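Local coordinates for conserved domain protein (Streptococcus pneumoniae, PDB 4IAJ) that is of unknown function, a small alpha+beta protein of the DUF4649 family whose role has not been established, at residues E27-S32 with G63-Y68; V46-L49 with H54-D57. All coordinates share one frame; numbering follows the deposited sequence.

Interaction 1 (E27-S32 with G63-Y68); sequences EDFERS and GDIFFY
Phe29 reaches from the helix of 27-32 to the one that starts within 63-68 and meets Ile65 and Phe66 there. Followed outward, its CB leaves the backbone in the direction of the second helix, and CG lies anti to the backbone N (chi1 172°), which carries the ring toward that helix. The far end of the ring makes the contact: CE2 lies 4.0 Å from Phe66 CD1, and CZ lies 3.9 Å from Ile65 CG2. Both partners approach the Phe29 ring obliquely. Relative to the Phe66 ring, however, Phe29 CE2 lies at the edge, near its plane. A second approach to that edge comes from Glu30, whose methylene CG is 4.0 Å from Phe66 CE1; the acidic chain therefore contributes aliphatic carbon here. The nearest CA atoms, those of Glu30 and Phe66, are 7.6 Å apart, and the Phe29 ring spans the two helices, its tip also resting on backbone (CZ to Phe66 N 4.0 Å). Ser32 OG bonds back to Phe29 O at 2.7 Å, on a carbonyl lone pair, within the first helix. Phe29 also meets Phe23 edge-to-face and rests with Ile65 on Ile9, while Phe66 packs on Phe66 of a second subunit. This is the apolar helix-helix packing of an alpha+beta fold, with two helices side by side over an antiparallel sheet.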
ATOM      1  N   GLU B  27      24.072   8.102   7.725  1.00 38.63           N
ATOM      2  CA  GLU B  27      22.951   9.031   7.808  1.00 39.39           C
ATOM      3  C   GLU B  27      22.154   9.117   6.504  1.00 38.99           C
ATOM      4  O   GLU B  27      20.941   9.274   6.555  1.00 39.38           O
ATOM      5  CB  GLU B  27      23.432  10.441   8.192  1.00 40.07           C
ATOM      6  N   ASP B  28      22.810   9.032   5.343  1.00 33.95           N
ATOM      7  CA  ASP B  28      22.075   9.062   4.066  1.00 35.69           C
ATOM      8  C   ASP B  28      21.169   7.826   3.969  1.00 31.84           C
ATOM      9  O   ASP B  28      20.034   7.908   3.521  1.00 27.69           O
ATOM     10  CB  ASP B  28      22.995   9.109   2.840  1.00 36.60           C
ATOM     11  CG  ASP B  28      23.822  10.377   2.758  1.00 47.49           C
ATOM     12  OD1 ASP B  28      23.414  11.415   3.323  1.00 45.88           O
ATOM     13  OD2 ASP B  28      24.891  10.328   2.108  1.00 50.89           O
ATOM     14  N   PHE B  29      21.677   6.696   4.443  1.00 29.46           N
ATOM     15  CA  PHE B  29      20.917   5.455   4.441  1.00 29.93           C
ATOM     16  C   PHE B  29      19.718   5.552   5.389  1.00 29.92           C
ATOM     17  O   PHE B  29      18.575   5.231   5.016  1.00 29.59           O
ATOM     18  CB  PHE B  29      21.846   4.286   4.805  1.00 33.36           C
ATOM     19  CG  PHE B  29      21.128   3.000   5.017  1.00 31.92           C
ATOM     20  CD1 PHE B  29      20.541   2.338   3.939  1.00 29.66           C
ATOM     21  CD2 PHE B  29      21.004   2.469   6.282  1.00 33.15           C
ATOM     22  CE1 PHE B  29      19.848   1.153   4.130  1.00 30.65           C
ATOM     23  CE2 PHE B  29      20.324   1.274   6.476  1.00 33.55           C
ATOM     24  CZ  PHE B  29      19.741   0.625   5.406  1.00 28.31           C
ATOM     25  N   GLU B  30      19.967   6.032   6.600  1.00 30.36           N
ATOM     26  CA  GLU B  30      18.899   6.223   7.585  1.00 34.03           C
ATOM     27  C   GLU B  30      17.812   7.164   7.072  1.00 31.90           C
ATOM     28  O   GLU B  30      16.618   6.877   7.221  1.00 29.88           O
ATOM     29  CB  GLU B  30      19.467   6.764   8.899  1.00 38.24           C
ATOM     30  CG  GLU B  30      20.330   5.774   9.656  1.00 46.31           C
ATOM     31  CD  GLU B  30      20.822   6.337  10.981  1.00 53.32           C
ATOM     32  OE1 GLU B  30      21.355   7.472  10.984  1.00 52.15           O
ATOM     33  OE2 GLU B  30      20.665   5.649  12.010  1.00 56.15           O
ATOM     34  N   ARG B  31      18.229   8.284   6.480  1.00 30.85           N
ATOM     35  CA  ARG B  31      17.308   9.205   5.840  1.00 32.65           C
ATOM     36  C   ARG B  31      16.436   8.490   4.807  1.00 31.37           C
ATOM     37  O   ARG B  31      15.230   8.741   4.759  1.00 27.93           O
ATOM     38  CB  ARG B  31      18.041  10.361   5.140  1.00 36.95           C
ATOM     39  CG  ARG B  31      17.964  11.694   5.861  1.00 48.52           C
ATOM     40  CD  ARG B  31      18.304  12.854   4.921  1.00 55.25           C
ATOM     41  NE  ARG B  31      19.689  12.785   4.447  1.00 59.05           N
ATOM     42  CZ  ARG B  31      20.759  13.125   5.167  1.00 59.44           C
ATOM     43  NH1 ARG B  31      20.628  13.578   6.415  1.00 60.11           N
ATOM     44  NH2 ARG B  31      21.972  13.012   4.639  1.00 58.67           N
ATOM     45  N   SER B  32      17.040   7.633   3.975  1.00 27.82           N
ATOM     46  CA  SER B  32      16.274   6.909   2.940  1.00 28.95           C
ATOM     47  C   SER B  32      15.259   5.948   3.567  1.00 30.05           C
ATOM     48  O   SER B  32      14.138   5.784   3.049  1.00 29.98           O
ATOM     49  CB  SER B  32      17.186   6.156   1.953  1.00 32.98           C
ATOM     50  OG  SER B  32      17.705   4.945   2.502  1.00 41.07           O
ATOM     51  N   GLY B  63      14.802  -4.895   3.021  1.00 21.93           N
ATOM     52  CA  GLY B  63      14.025  -4.266   4.083  1.00 22.77           C
ATOM     53  C   GLY B  63      14.541  -4.518   5.479  1.00 25.02           C
ATOM     54  O   GLY B  63      14.371  -3.686   6.334  1.00 24.42           O
ATOM     55  N   ASP B  64      15.194  -5.657   5.699  1.00 22.62           N
ATOM     56  CA  ASP B  64      15.726  -5.996   7.029  1.00 23.36           C
ATOM     57  C   ASP B  64      17.148  -5.500   7.304  1.00 24.07           C
ATOM     58  O   ASP B  64      17.686  -5.718   8.404  1.00 26.49           O
ATOM     59  CB  ASP B  64      15.701  -7.515   7.221  1.00 25.49           C
ATOM     60  CG  ASP B  64      14.336  -8.039   7.552  1.00 29.66           C
ATOM     61  OD1 ASP B  64      13.488  -7.263   8.044  1.00 31.20           O
ATOM     62  OD2 ASP B  64      14.114  -9.249   7.356  1.00 32.00           O
ATOM     63  N   ILE B  65      17.767  -4.834   6.337  1.00 22.44           N
ATOM     64  CA  ILE B  65      19.116  -4.295   6.549  1.00 22.58           C
ATOM     65  C   ILE B  65      19.185  -3.249   7.650  1.00 23.96           C
ATOM     66  O   ILE B  65      20.080  -3.299   8.495  1.00 22.49           O
ATOM     67  CB  ILE B  65      19.725  -3.687   5.278  1.00 22.12           C
ATOM     68  CG1 ILE B  65      19.936  -4.766   4.221  1.00 23.32           C
ATOM     69  CG2 ILE B  65      21.080  -3.050   5.609  1.00 22.25           C
ATOM     70  CD1 ILE B  65      20.354  -4.210   2.873  1.00 25.78           C
ATOM     71  N   PHE B  66      18.230  -2.324   7.665  1.00 23.49           N
ATOM     72  CA  PHE B  66      18.213  -1.265   8.675  1.00 27.19           C
ATOM     73  C   PHE B  66      18.302  -1.828  10.095  1.00 29.15           C
ATOM     74  O   PHE B  66      19.103  -1.374  10.897  1.00 24.07           O
ATOM     75  CB  PHE B  66      16.954  -0.394   8.503  1.00 28.58           C
ATOM     76  CG  PHE B  66      16.873   0.764   9.453  1.00 32.68           C
ATOM     77  CD1 PHE B  66      17.517   1.955   9.171  1.00 37.01           C
ATOM     78  CD2 PHE B  66      16.136   0.672  10.619  1.00 37.93           C
ATOM     79  CE1 PHE B  66      17.447   3.031  10.043  1.00 38.70           C
ATOM     80  CE2 PHE B  66      16.059   1.743  11.491  1.00 42.76           C
ATOM     81  CZ  PHE B  66      16.716   2.926  11.204  1.00 42.34           C
ATOM     82  N   PHE B  67      17.492  -2.831  10.400  1.00 27.72           N
ATOM     83  CA  PHE B  67      17.483  -3.409  11.744  1.00 29.31           C
ATOM     84  C   PHE B  67      18.736  -4.232  12.022  1.00 27.60           C
ATOM     85  O   PHE B  67      19.299  -4.146  13.106  1.00 30.91           O
ATOM     86  CB  PHE B  67      16.216  -4.239  11.931  1.00 30.85           C
ATOM     87  CG  PHE B  67      14.970  -3.415  11.813  1.00 37.46           C
ATOM     88  CD1 PHE B  67      14.572  -2.599  12.861  1.00 39.39           C
ATOM     89  CD2 PHE B  67      14.254  -3.371  10.616  1.00 43.70           C
ATOM     90  CE1 PHE B  67      13.441  -1.807  12.754  1.00 41.33           C
ATOM     91  CE2 PHE B  67      13.120  -2.571  10.501  1.00 43.97           C
ATOM     92  CZ  PHE B  67      12.721  -1.783  11.572  1.00 41.71           C
ATOM     93  N   TYR B  68      19.162  -5.028  11.045  1.00 26.61           N
ATOM     94  CA  TYR B  68      20.423  -5.774  11.142  1.00 29.30           C
ATOM     95  C   TYR B  68      21.593  -4.879  11.536  1.00 30.55           C
ATOM     96  O   TYR B  68      22.302  -5.178  12.493  1.00 33.83           O
ATOM     97  CB  TYR B  68      20.724  -6.484   9.817  1.00 31.71           C
ATOM     98  CG  TYR B  68      22.099  -7.136   9.716  1.00 33.45           C
ATOM     99  CD1 TYR B  68      22.345  -8.415  10.238  1.00 33.28           C
ATOM    100  CD2 TYR B  68      23.134  -6.485   9.057  1.00 33.44           C
ATOM    101  CE1 TYR B  68      23.598  -9.010  10.113  1.00 38.82           C
ATOM    102  CE2 TYR B  68      24.378  -7.068   8.923  1.00 38.67           C
ATOM    103  CZ  TYR B  68      24.613  -8.319   9.450  1.00 41.22           C
ATOM    104  OH  TYR B  68      25.870  -8.848   9.293  1.00 48.00           O
TER

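Interaction 2 (V46-L49 with H54-D57); sequences VQKL and HNLD
The amide of Asn55 is the flat group that meets the opposite strand: its OD1 lies alongside the aliphatic part of Lys48, 3.9 Å from CD, in the beta hairpin formed by strands 46-51 and 54-56. The two side chains cross at a slant. Asn55 CG sits beside its own backbone N, which brings OD1 alongside the Lys48 chain, and OD1 is hydrogen-bonded to Thr50 OG1, so the oxygen has a polar partner while the lysine chain supplies methylene contact. Farther along, CB of His54 points away from 46-49, and its imidazole meets the ring of Tyr77, with planes about 50° apart.

Leu49 and Leu56 point to the other side of the sheet. Leu49 CD2 and Leu56 CD1 are 4.0 Å apart, an apolar contact between two buried side chains; the same face is covered by Tyr68 against Leu49 and by Leu69 against Leu56, both from helix 65-71. At its start the first segment departs from regular strand geometry: the backbones of Gln47 and Lys48 both hydrogen-bond to Thr10 of strand 7-12, two residues set against one, which makes a classic beta bulge.

Between the backbones, Leu56 N donates to Leu49 O at 2.8 Å, approaching nearly in line with the carbonyl bond (C=O...N angle 171°), although the N-H...O angle is 149°. The same oxygen receives a CA-H...O contact from Asn55 CA at 3.5 Å. A direct return bond is replaced by a water bridge: water 1 accepts from Leu49 N at 2.7 Å and donates to Leu56 O at 2.6 Å.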
ATOM      1  N   VAL B  46      19.174  -9.739  -0.714  1.00 22.41           N
ATOM      2  CA  VAL B  46      20.423  -8.992  -0.847  1.00 23.84           C
ATOM      3  C   VAL B  46      21.544  -9.933  -1.254  1.00 26.40           C
ATOM      4  O   VAL B  46      21.798 -10.944  -0.607  1.00 23.11           O
ATOM      5  CB  VAL B  46      20.778  -8.221   0.436  1.00 24.55           C
ATOM      6  CG1 VAL B  46      22.148  -7.568   0.336  1.00 27.58           C
ATOM      7  CG2 VAL B  46      19.717  -7.158   0.714  1.00 23.83           C
ATOM      8  N   GLN B  47      22.190  -9.591  -2.355  1.00 25.59           N
ATOM      9  CA  GLN B  47      23.295 -10.366  -2.860  1.00 28.53           C
ATOM     10  C   GLN B  47      24.598  -9.920  -2.232  1.00 30.42           C
ATOM     11  O   GLN B  47      25.456 -10.752  -1.974  1.00 32.42           O
ATOM     12  CB  GLN B  47      23.370 -10.221  -4.368  1.00 31.62           C
ATOM     13  CG  GLN B  47      24.145 -11.340  -5.028  1.00 41.66           C
ATOM     14  CD  GLN B  47      24.746 -10.896  -6.333  1.00 47.91           C
ATOM     15  OE1 GLN B  47      25.492  -9.910  -6.380  1.00 50.77           O
ATOM     16  NE2 GLN B  47      24.414 -11.603  -7.410  1.00 58.54           N
ATOM     17  N   LYS B  48      24.758  -8.611  -1.998  1.00 28.89           N
ATOM     18  CA  LYS B  48      25.970  -8.070  -1.365  1.00 29.73           C
ATOM     19  C   LYS B  48      25.668  -6.831  -0.513  1.00 29.43           C
ATOM     20  O   LYS B  48      25.011  -5.919  -0.983  1.00 28.68           O
ATOM     21  CB  LYS B  48      26.994  -7.707  -2.433  1.00 32.91           C
ATOM     22  CG  LYS B  48      28.284  -7.108  -1.907  1.00 38.78           C
ATOM     23  CD  LYS B  48      29.314  -6.933  -3.021  1.00 47.61           C
ATOM     24  CE  LYS B  48      29.084  -5.643  -3.793  1.00 54.34           C
ATOM     25  NZ  LYS B  48      30.057  -5.473  -4.904  1.00 59.25           N
ATOM     26  N   LEU B  49      26.145  -6.819   0.730  1.00 26.48           N
ATOM     27  CA  LEU B  49      26.046  -5.655   1.611  1.00 27.32           C
ATOM     28  C   LEU B  49      27.450  -5.266   2.038  1.00 27.51           C
ATOM     29  O   LEU B  49      28.120  -6.034   2.712  1.00 31.28           O
ATOM     30  CB  LEU B  49      25.187  -5.961   2.828  1.00 25.81           C
ATOM     31  CG  LEU B  49      25.218  -4.966   3.987  1.00 27.51           C
ATOM     32  CD1 LEU B  49      24.652  -3.610   3.567  1.00 31.26           C
ATOM     33  CD2 LEU B  49      24.441  -5.514   5.166  1.00 29.67           C
ATOM     34  N   HIS B  54      33.840  -3.293   3.597  1.00 42.70           N
ATOM     35  CA  HIS B  54      33.812  -4.664   4.095  1.00 40.19           C
ATOM     36  C   HIS B  54      32.503  -5.325   3.675  1.00 40.83           C
ATOM     37  O   HIS B  54      31.416  -4.787   3.940  1.00 30.81           O
ATOM     38  CB  HIS B  54      33.941  -4.696   5.617  1.00 43.15           C
ATOM     39  CG  HIS B  54      35.241  -4.161   6.126  1.00 46.19           C
ATOM     40  ND1 HIS B  54      35.449  -2.820   6.375  1.00 48.20           N
ATOM     41  CD2 HIS B  54      36.403  -4.785   6.434  1.00 49.58           C
ATOM     42  CE1 HIS B  54      36.684  -2.641   6.808  1.00 49.40           C
ATOM     43  NE2 HIS B  54      37.284  -3.817   6.852  1.00 50.88           N
ATOM     44  N   ASN B  55      32.606  -6.482   3.015  1.00 38.06           N
ATOM     45  CA  ASN B  55      31.432  -7.255   2.665  1.00 38.76           C
ATOM     46  C   ASN B  55      30.941  -7.901   3.935  1.00 39.50           C
ATOM     47  O   ASN B  55      31.607  -8.763   4.487  1.00 37.74           O
ATOM     48  CB  ASN B  55      31.744  -8.305   1.602  1.00 40.92           C
ATOM     49  CG  ASN B  55      32.241  -7.690   0.299  1.00 45.04           C
ATOM     50  OD1 ASN B  55      31.879  -6.571  -0.053  1.00 47.39           O
ATOM     51  ND2 ASN B  55      33.076  -8.431  -0.425  1.00 44.77           N
ATOM     52  N   LEU B  56      29.804  -7.445   4.447  1.00 37.62           N
ATOM     53  CA  LEU B  56      29.246  -8.073   5.636  1.00 34.83           C
ATOM     54  C   LEU B  56      28.553  -9.333   5.163  1.00 36.18           C
ATOM     55  O   LEU B  56      27.984  -9.368   4.073  1.00 43.16           O
ATOM     56  CB  LEU B  56      28.290  -7.141   6.378  1.00 34.29           C
ATOM     57  CG  LEU B  56      28.839  -5.756   6.728  1.00 35.20           C
ATOM     58  CD1 LEU B  56      27.728  -4.884   7.303  1.00 38.60           C
ATOM     59  CD2 LEU B  56      30.005  -5.870   7.693  1.00 40.28           C
ATOM     60  N   ASP B  57      28.615 -10.370   5.975  1.00 35.79           N
ATOM     61  CA  ASP B  57      28.066 -11.653   5.611  1.00 37.74           C
ATOM     62  C   ASP B  57      26.576 -11.652   5.959  1.00 35.06           C
ATOM     63  O   ASP B  57      26.150 -12.255   6.935  1.00 38.57           O
ATOM     64  CB  ASP B  57      28.844 -12.775   6.324  1.00 41.06           C
ATOM     65  CG  ASP B  57      28.451 -14.165   5.838  1.00 47.07           C
ATOM     66  OD1 ASP B  57      28.057 -14.291   4.661  1.00 40.74           O
ATOM     67  OD2 ASP B  57      28.510 -15.126   6.640  1.00 57.88           O
TER
HETATM   68  O   HOH W   1      27.265  -9.154   1.568  1.00 36.92           O

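Overall arrangement
Interaction 1 is a buried contact between two helices, whereas interaction 2, at the sheet margin, is only partly buried. Their centres are about 14 Å apart, on opposite sides of the chain's centre. The helix of 63-68 joins them directly: Ile65 CD1 lies 3.7 Å from Val46 CG2, and Tyr68 CE2 lies 4.1 Å from Leu49 CD2. One helix thus uses Ile65 in both settings, against its partner helix and against the sheet. The chemistry follows position. Apolar side chains and a methylene group carry 27-32 with 63-68, while 46-49 with 54-57 combines backbone and water-mediated bonds with leucine packing inward and polar chains outward.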